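Local atomic coordinates of protease (Helicobacter pylori, PDB entry 5EUF), a protein that probably acts as a zinc-dependent M16-family protease that cleaves the cytoplasmic domain of human junctional adhesion molecule A, weakening the gastric epithelial barrier. Residues B[31-36]-B[104-109]; B[37-42]-B[189-194]; B[76-81]-B[95-100]. All blocks are in the same frame, centred on the assembly; numbering follows the deposited sequence.

Contact 1 (B[31-36]-B[104-109]); sequences IEVDVL and KSLELF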
loop_
_atom_site.group_PDB
_atom_site.type_symbol
_atom_site.label_atom_id
_atom_site.label_comp_id
_atom_site.label_asym_id
_atom_site.label_seq_id
_atom_site.Cartn_x
_atom_site.Cartn_y
_atom_site.Cartn_z
ATOM N N ILE B 31 -35.939 2.270 22.364
ATOM C CA ILE B 31 -34.586 1.791 22.638
ATOM C C ILE B 31 -33.805 1.578 21.348
ATOM O O ILE B 31 -34.366 1.621 20.253
ATOM C CB ILE B 31 -34.577 0.459 23.420
ATOM C CG1 ILE B 31 -35.097 -0.679 22.538
ATOM C CG2 ILE B 31 -35.367 0.573 24.718
ATOM C CD1 ILE B 31 -34.948 -2.042 23.158
ATOM N N GLU B 32 -32.505 1.344 21.487
ATOM C CA GLU B 32 -31.682 0.936 20.355
ATOM C C GLU B 32 -30.784 -0.232 20.744
ATOM O O GLU B 32 -30.096 -0.185 21.766
ATOM C CB GLU B 32 -30.836 2.099 19.834
ATOM C CG GLU B 32 -29.965 1.706 18.649
ATOM C CD GLU B 32 -29.265 2.883 18.006
ATOM O OE1 GLU B 32 -28.039 2.800 17.788
ATOM O OE2 GLU B 32 -29.941 3.888 17.706
ATOM N N VAL B 33 -30.798 -1.279 19.925
ATOM C CA VAL B 33 -30.004 -2.472 20.192
ATOM C C VAL B 33 -28.772 -2.513 19.297
ATOM O O VAL B 33 -28.883 -2.734 18.094
ATOM C CB VAL B 33 -30.828 -3.755 19.977
ATOM C CG1 VAL B 33 -30.026 -4.971 20.396
ATOM C CG2 VAL B 33 -32.129 -3.680 20.754
ATOM N N ASP B 34 -27.598 -2.310 19.888
ATOM C CA ASP B 34 -26.355 -2.260 19.125
ATOM C C ASP B 34 -25.507 -3.519 19.257
ATOM O O ASP B 34 -25.382 -4.093 20.340
ATOM C CB ASP B 34 -25.514 -1.055 19.553
ATOM C CG ASP B 34 -26.015 0.241 18.968
ATOM O OD1 ASP B 34 -27.028 0.767 19.473
ATOM O OD2 ASP B 34 -25.390 0.738 18.008
ATOM N N VAL B 35 -24.928 -3.939 18.138
ATOM C CA VAL B 35 -23.883 -4.952 18.138
ATOM C C VAL B 35 -22.641 -4.380 17.473
ATOM O O VAL B 35 -22.642 -4.104 16.275
ATOM C CB VAL B 35 -24.313 -6.233 17.410
ATOM C CG1 VAL B 35 -23.126 -7.170 17.253
ATOM C CG2 VAL B 35 -25.435 -6.917 18.166
ATOM N N LEU B 36 -21.587 -4.191 18.258
ATOM C CA LEU B 36 -20.352 -3.619 17.744
ATOM C C LEU B 36 -19.280 -4.687 17.558
ATOM O O LEU B 36 -19.010 -5.471 18.466
ATOM C CB LEU B 36 -19.831 -2.537 18.685
ATOM C CG LEU B 36 -20.844 -1.554 19.262
ATOM C CD1 LEU B 36 -20.150 -0.616 20.234
ATOM C CD2 LEU B 36 -21.524 -0.778 18.151
ATOM N N LYS B 104 -36.615 -10.045 20.758
ATOM C CA LYS B 104 -36.530 -10.525 19.385
ATOM C C LYS B 104 -35.313 -9.941 18.673
ATOM O O LYS B 104 -34.690 -10.609 17.847
ATOM C CB LYS B 104 -37.804 -10.180 18.614
ATOM C CG LYS B 104 -37.889 -10.825 17.241
ATOM C CD LYS B 104 -37.902 -12.342 17.347
ATOM C CE LYS B 104 -38.027 -12.991 15.975
ATOM N NZ LYS B 104 -37.988 -14.481 16.051
ATOM N N SER B 105 -34.978 -8.695 18.998
ATOM C CA SER B 105 -33.828 -8.028 18.392
ATOM C C SER B 105 -32.523 -8.711 18.788
ATOM O O SER B 105 -31.634 -8.901 17.957
ATOM C CB SER B 105 -33.790 -6.552 18.791
ATOM O OG SER B 105 -34.925 -5.869 18.291
ATOM N N LEU B 106 -32.416 -9.078 20.059
ATOM C CA LEU B 106 -31.249 -9.796 20.553
ATOM C C LEU B 106 -31.150 -11.180 19.919
ATOM O O LEU B 106 -30.054 -11.667 19.644
ATOM C CB LEU B 106 -31.299 -9.913 22.077
ATOM C CG LEU B 106 -31.012 -8.609 22.823
ATOM C CD1 LEU B 106 -31.020 -8.821 24.325
ATOM C CD2 LEU B 106 -29.681 -8.038 22.367
ATOM N N GLU B 107 -32.300 -11.806 19.691
ATOM C CA GLU B 107 -32.354 -13.111 19.043
ATOM C C GLU B 107 -31.810 -13.033 17.623
ATOM O O GLU B 107 -30.996 -13.861 17.211
ATOM C CB GLU B 107 -33.789 -13.643 19.029
ATOM C CG GLU B 107 -33.968 -14.943 18.258
ATOM C CD GLU B 107 -35.396 -15.459 18.304
ATOM O OE1 GLU B 107 -36.264 -14.779 18.892
ATOM O OE2 GLU B 107 -35.650 -16.549 17.750
ATOM N N LEU B 108 -32.264 -12.025 16.885
ATOM C CA LEU B 108 -31.843 -11.818 15.505
ATOM C C LEU B 108 -30.342 -11.563 15.386
ATOM O O LEU B 108 -29.702 -12.009 14.434
ATOM C CB LEU B 108 -32.610 -10.651 14.887
ATOM C CG LEU B 108 -34.110 -10.819 14.673
ATOM C CD1 LEU B 108 -34.651 -9.614 13.932
ATOM C CD2 LEU B 108 -34.395 -12.098 13.910
ATOM N N PHE B 109 -29.789 -10.833 16.348
ATOM C CA PHE B 109 -28.371 -10.500 16.323
ATOM C C PHE B 109 -27.513 -11.694 16.722
ATOM O O PHE B 109 -26.414 -11.879 16.199
ATOM C CB PHE B 109 -28.083 -9.310 17.236
ATOM C CG PHE B 109 -28.295 -7.979 16.575
ATOM C CD1 PHE B 109 -27.968 -7.794 15.243
ATOM C CD2 PHE B 109 -28.826 -6.913 17.282
ATOM C CE1 PHE B 109 -28.162 -6.571 14.629
ATOM C CE2 PHE B 109 -29.022 -5.687 16.674
ATOM C CZ PHE B 109 -28.690 -5.516 15.347
#
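Val-35 lays one methyl, CG2, over a face of the Phe-109 ring, where it makes a CH-pi contact 3.8 Å from the ring centroid and 27° off the ring normal. The methyl is displaced toward the rim near the root of the ring, and its closest ring atom is CG. Val-33 meets the same ring at its edge: its CG1 lies in the ring plane, with Phe-109 CD2 3.9 Å away, and its carbonyl O approaches Phe-109 CE2 near that plane. With chi1 at -85°, which puts CG beside its own backbone N, the Phe-109 ring extends from the helix toward the strand, sliding past both valines in the opposite direction. This is one helix of an alpha/beta domain of the M16 peptidase family packing on its beta-sheet: 104-109 of helix 102-113 runs nearly parallel to 31-36 of strand 30-37, crossing at -17° with the axes of the two segments 9.3 Å apart. The two branches of Val-33 divide the helix surface between them. CG1, held anti to the backbone N, also touches Leu-106 CD2 at 3.7 Å, the two side chains crossing at about a right angle; CG2 instead rests against Ser-105 CB. Ser-105 thus offers carbon to the strand, while its OG is hydrogen-bonded to Asn-101 O, four residues earlier. Leu-106 also packs on Leu-208, Thr-209 and Phe-213 of helix 202-213. From the strand, Glu-32 and Asp-34 instead form salt bridges with Arg-92 of the adjoining strand.

Contact 2 (B[37-42]-B[189-194]); sequences YKVGSR and PKNAIV
The end of strand 30-37, where the chain leaves the six-stranded sheet for the loop before zinc-ligand helix 51-58, is pinned here to the start of strand 192-198. Tyr-37 and Ala-192 form an antiparallel, non-hydrogen-bonded pair whose side chains share one face of the sheet. Ala-192 CB meets the Tyr-37 ring obliquely on its CD1-CE1 side, at 3.6 Å from CE1. Met-113 of helix 102-113 packs on both residues, and the Tyr-37 ring also stacks with that of Tyr-187. Just beyond the pair, Lys-38 N donates to Asn-191 O across 3.1 Å, a bond almost straight at hydrogen (177°). Lys-38 then centres an inverse gamma turn, closed by a weak bond from Val-39 N to Tyr-37 O, which bends the chain away from the sheet. Its side chain, extended beyond CG, runs over Asn-191: CB comes within 3.2 Å of Asn-191 OD1, and farther out CE touches Ile-193 CD1 at 3.9 Å. The amide of Asn-191 is brought to this side by a chi1 of -163°, which sets CG anti to the backbone N. Its ND2 faces Val-39 CG2 at 3.5 Å, about a right angle separating the two side chains, but donates its hydrogen bond to Tyr-186 O of helix 176-186. Asn-191 therefore links three elements: its backbone carbonyl takes the N-H of Lys-38, just past the strand end, its amide ties to the helix end, and its OD1 lies against the aliphatic part of Lys-38. Between 37-42 and 189-194, one straight backbone bond, together with side-chain packing, helps hold the chain where it turns off the sheet.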
loop_
_atom_site.group_PDB
_atom_site.type_symbol
_atom_site.label_atom_id
_atom_site.label_comp_id
_atom_site.label_asym_id
_atom_site.label_seq_id
_atom_site.Cartn_x
_atom_site.Cartn_y
_atom_site.Cartn_z
ATOM N N TYR B 37 -18.672 -4.714 16.379
ATOM C CA TYR B 37 -17.526 -5.576 16.145
ATOM C C TYR B 37 -16.267 -4.731 16.019
ATOM O O TYR B 37 -16.231 -3.771 15.247
ATOM C CB TYR B 37 -17.728 -6.423 14.890
ATOM C CG TYR B 37 -18.786 -7.495 15.030
ATOM C CD1 TYR B 37 -18.490 -8.718 15.625
ATOM C CD2 TYR B 37 -20.076 -7.292 14.556
ATOM C CE1 TYR B 37 -19.450 -9.703 15.748
ATOM C CE2 TYR B 37 -21.043 -8.270 14.673
ATOM C CZ TYR B 37 -20.727 -9.472 15.272
ATOM O OH TYR B 37 -21.691 -10.446 15.394
ATOM N N LYS B 38 -15.236 -5.081 16.781
ATOM C CA LYS B 38 -13.972 -4.351 16.732
ATOM C C LYS B 38 -13.200 -4.687 15.461
ATOM O O LYS B 38 -12.063 -5.155 15.521
ATOM C CB LYS B 38 -13.122 -4.667 17.962
ATOM C CG LYS B 38 -13.801 -4.357 19.285
ATOM C CD LYS B 38 -12.922 -4.759 20.457
ATOM C CE LYS B 38 -13.554 -4.379 21.785
ATOM N NZ LYS B 38 -12.728 -4.844 22.933
ATOM N N VAL B 39 -13.839 -4.464 14.314
ATOM C CA VAL B 39 -13.237 -4.731 13.014
ATOM C C VAL B 39 -13.503 -3.595 12.045
ATOM O O VAL B 39 -14.570 -2.983 12.070
ATOM C CB VAL B 39 -13.774 -6.019 12.367
ATOM C CG1 VAL B 39 -12.690 -6.659 11.511
ATOM C CG2 VAL B 39 -14.290 -6.987 13.413
ATOM N N GLY B 40 -12.539 -3.332 11.175
ATOM C CA GLY B 40 -12.703 -2.321 10.151
ATOM C C GLY B 40 -11.738 -2.575 9.014
ATOM O O GLY B 40 -11.206 -3.676 8.875
ATOM N N SER B 41 -11.506 -1.550 8.201
ATOM C CA SER B 41 -10.573 -1.664 7.093
ATOM C C SER B 41 -9.139 -1.724 7.608
ATOM O O SER B 41 -8.229 -2.122 6.881
ATOM C CB SER B 41 -10.744 -0.494 6.125
ATOM O OG SER B 41 -10.452 0.740 6.757
ATOM N N ARG B 42 -8.947 -1.332 8.866
ATOM C CA ARG B 42 -7.618 -1.320 9.467
ATOM C C ARG B 42 -7.149 -2.738 9.781
ATOM O O ARG B 42 -5.965 -2.975 10.023
ATOM C CB ARG B 42 -7.602 -0.467 10.738
ATOM C CG ARG B 42 -7.987 -1.230 11.987
ATOM C CD ARG B 42 -7.865 -0.381 13.239
ATOM N NE ARG B 42 -7.634 -1.221 14.408
ATOM C CZ ARG B 42 -6.447 -1.382 14.978
ATOM N NH1 ARG B 42 -5.393 -0.742 14.494
ATOM N NH2 ARG B 42 -6.313 -2.174 16.035
ATOM N N PRO B 189 -17.413 -13.645 19.534
ATOM C CA PRO B 189 -17.995 -12.987 20.709
ATOM C C PRO B 189 -16.960 -12.197 21.512
ATOM O O PRO B 189 -17.266 -11.117 22.015
ATOM C CB PRO B 189 -18.540 -14.160 21.528
ATOM C CG PRO B 189 -18.856 -15.201 20.511
ATOM C CD PRO B 189 -17.820 -15.058 19.431
ATOM N N LYS B 190 -15.745 -12.732 21.614
ATOM C CA LYS B 190 -14.658 -12.063 22.324
ATOM C C LYS B 190 -14.263 -10.749 21.649
ATOM O O LYS B 190 -13.589 -9.909 22.247
ATOM C CB LYS B 190 -13.441 -12.988 22.420
ATOM N N ASN B 191 -14.687 -10.576 20.400
ATOM C CA ASN B 191 -14.360 -9.383 19.636
ATOM C C ASN B 191 -15.592 -8.511 19.411
ATOM O O ASN B 191 -15.560 -7.564 18.625
ATOM C CB ASN B 191 -13.732 -9.774 18.291
ATOM C CG ASN B 191 -12.998 -8.620 17.625
ATOM O OD1 ASN B 191 -12.382 -7.791 18.295
ATOM N ND2 ASN B 191 -13.070 -8.561 16.300
ATOM N N ALA B 192 -16.679 -8.829 20.108
ATOM C CA ALA B 192 -17.946 -8.134 19.890
ATOM C C ALA B 192 -18.494 -7.483 21.158
ATOM O O ALA B 192 -18.203 -7.917 22.272
ATOM C CB ALA B 192 -18.974 -9.093 19.312
ATOM N N ILE B 193 -19.292 -6.436 20.966
ATOM C CA ILE B 193 -19.933 -5.720 22.066
ATOM C C ILE B 193 -21.419 -5.525 21.795
ATOM O O ILE B 193 -21.798 -5.004 20.747
ATOM C CB ILE B 193 -19.300 -4.334 22.299
ATOM C CG1 ILE B 193 -17.819 -4.462 22.660
ATOM C CG2 ILE B 193 -20.054 -3.577 23.387
ATOM C CD1 ILE B 193 -17.107 -3.128 22.782
ATOM N N VAL B 194 -22.258 -5.944 22.737
ATOM C CA VAL B 194 -23.695 -5.727 22.628
ATOM C C VAL B 194 -24.102 -4.540 23.494
ATOM O O VAL B 194 -24.004 -4.587 24.722
ATOM C CB VAL B 194 -24.499 -6.975 23.040
ATOM C CG1 VAL B 194 -25.992 -6.687 22.997
ATOM C CG2 VAL B 194 -24.153 -8.152 22.137
#

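Contact 3 (B[76-81]-B[95-100]); sequences KRFGGV and IKTSEA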
loop_
_atom_site.group_PDB
_atom_site.type_symbol
_atom_site.label_atom_id
_atom_site.label_comp_id
_atom_site.label_asym_id
_atom_site.label_seq_id
_atom_site.Cartn_x
_atom_site.Cartn_y
_atom_site.Cartn_z
ATOM N N LYS B 76 -38.807 -5.078 10.205
ATOM C CA LYS B 76 -39.823 -4.185 9.662
ATOM C C LYS B 76 -41.221 -4.578 10.136
ATOM O O LYS B 76 -42.106 -3.730 10.249
ATOM C CB LYS B 76 -39.767 -4.179 8.132
ATOM N N ARG B 77 -41.410 -5.863 10.421
ATOM C CA ARG B 77 -42.707 -6.365 10.859
ATOM C C ARG B 77 -43.123 -5.777 12.206
ATOM O O ARG B 77 -44.300 -5.479 12.412
ATOM C CB ARG B 77 -42.695 -7.893 10.937
ATOM N N PHE B 78 -42.175 -5.604 13.127
ATOM C CA PHE B 78 -42.518 -4.949 14.388
ATOM C C PHE B 78 -42.165 -3.463 14.348
ATOM O O PHE B 78 -41.908 -2.843 15.381
ATOM C CB PHE B 78 -41.861 -5.645 15.597
ATOM C CG PHE B 78 -40.358 -5.787 15.520
ATOM C CD1 PHE B 78 -39.782 -7.025 15.285
ATOM C CD2 PHE B 78 -39.523 -4.703 15.749
ATOM C CE1 PHE B 78 -38.405 -7.173 15.243
ATOM C CE2 PHE B 78 -38.147 -4.843 15.704
ATOM C CZ PHE B 78 -37.588 -6.080 15.452
ATOM N N GLY B 79 -42.176 -2.900 13.143
ATOM C CA GLY B 79 -42.012 -1.470 12.955
ATOM C C GLY B 79 -40.663 -0.943 13.395
ATOM O O GLY B 79 -40.542 0.207 13.817
ATOM N N GLY B 80 -39.644 -1.787 13.294
ATOM C CA GLY B 80 -38.304 -1.396 13.681
ATOM C C GLY B 80 -37.512 -0.798 12.537
ATOM O O GLY B 80 -37.968 -0.767 11.392
ATOM N N VAL B 81 -36.319 -0.306 12.855
ATOM C CA VAL B 81 -35.400 0.213 11.851
ATOM C C VAL B 81 -34.013 -0.363 12.085
ATOM O O VAL B 81 -33.473 -0.249 13.184
ATOM C CB VAL B 81 -35.322 1.750 11.882
ATOM C CG1 VAL B 81 -34.320 2.252 10.852
ATOM C CG2 VAL B 81 -36.689 2.359 11.641
ATOM N N ILE B 95 -30.542 -1.893 15.788
ATOM C CA ILE B 95 -31.979 -1.904 15.533
ATOM C C ILE B 95 -32.676 -0.814 16.340
ATOM O O ILE B 95 -32.487 -0.713 17.552
ATOM C CB ILE B 95 -32.615 -3.268 15.886
ATOM C CG1 ILE B 95 -32.081 -4.371 14.971
ATOM C CG2 ILE B 95 -34.128 -3.197 15.779
ATOM C CD1 ILE B 95 -32.668 -5.735 15.267
ATOM N N LYS B 96 -33.476 0.003 15.660
ATOM C CA LYS B 96 -34.296 1.012 16.323
ATOM C C LYS B 96 -35.698 0.476 16.573
ATOM O O LYS B 96 -36.441 0.217 15.629
ATOM C CB LYS B 96 -34.371 2.288 15.485
ATOM C CG LYS B 96 -33.159 3.187 15.602
ATOM C CD LYS B 96 -33.065 3.780 16.994
ATOM C CE LYS B 96 -34.279 4.631 17.315
ATOM N NZ LYS B 96 -34.162 5.252 18.660
ATOM N N THR B 97 -36.062 0.311 17.839
ATOM C CA THR B 97 -37.388 -0.197 18.170
ATOM C C THR B 97 -37.793 0.156 19.601
ATOM O O THR B 97 -37.260 1.095 20.193
ATOM C CB THR B 97 -37.460 -1.728 17.976
ATOM O OG1 THR B 97 -38.745 -2.207 18.392
ATOM C CG2 THR B 97 -36.371 -2.424 18.779
ATOM N N SER B 98 -38.750 -0.590 20.144
ATOM C CA SER B 98 -39.179 -0.398 21.524
ATOM C C SER B 98 -38.659 -1.531 22.402
ATOM O O SER B 98 -38.064 -2.485 21.901
ATOM C CB SER B 98 -40.701 -0.310 21.611
ATOM O OG SER B 98 -41.305 -1.489 21.116
ATOM N N GLU B 99 -38.884 -1.426 23.708
ATOM C CA GLU B 99 -38.369 -2.421 24.646
ATOM C C GLU B 99 -39.116 -3.743 24.504
ATOM O O GLU B 99 -38.621 -4.794 24.917
ATOM C CB GLU B 99 -38.461 -1.910 26.089
ATOM C CG GLU B 99 -39.849 -1.994 26.713
ATOM C CD GLU B 99 -40.076 -3.292 27.467
ATOM O OE1 GLU B 99 -39.086 -4.012 27.722
ATOM O OE2 GLU B 99 -41.243 -3.593 27.799
ATOM N N ALA B 100 -40.306 -3.686 23.916
ATOM C CA ALA B 100 -41.101 -4.885 23.689
ATOM C C ALA B 100 -40.433 -5.788 22.658
ATOM O O ALA B 100 -40.650 -6.999 22.646
ATOM C CB ALA B 100 -42.506 -4.515 23.244
#
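A pair of glycines carries the chain from helix 70-77 into the edge strand 81-86: Gly-79, with positive phi, is the C-prime residue of a Schellman motif that ends the helix, and Gly-80 after it lies against Lys-96 and Thr-97. Val-81 and Lys-96 then make an antiparallel hydrogen-bonded pair. Val-81 N donates to Lys-96 O at 2.8 Å; the return bond modelled from Lys-96 N to Val-81 O is very short, so its exact length is doubtful. Their CB atoms stand 3.8 Å apart on one face of the sheet. Lys-96, bent at chi2 and chi3, carries its NZ to Ser-366 OG. Phe-78 points toward 95-100, with CE2 of its ring close to Gly-80. Its chi1 of 55° places CG between the backbone N and carbonyl carbon, bringing CD2 to 3.7 Å from Thr-97 OG1, obliquely to the ring, while Ile-95 CG2 lies at the ring edge, 4.3 Å from CE2. Ser-105 of helix 102-113 also touches Phe-78. Backbone pairing thus holds the start of the strand, with the Phe-78 ring lying against Thr-97 and, more loosely, Ile-95.

All three contacts reach the six-stranded sheet. Strand 30-37 joins contacts 1 and 2, whose centres are 15 Å apart, through a probable hydrogen bond from Leu-36 N to Ile-193 O (2.6 Å). On its other side it meets contact 3, centred 10 Å from contact 1, through a probable bond between Val-33 O and Ile-95 N (3.0 Å). Contacts 2 and 3 do not touch, their nearest atoms being about 10 Å apart. Contact 3 lies away from the catalytic centre. By contrast, the side chains of Phe-109 in contact 1 and Tyr-37 in contact 2 are about 10 and 9 Å from that of Glu-56, the probable proton acceptor.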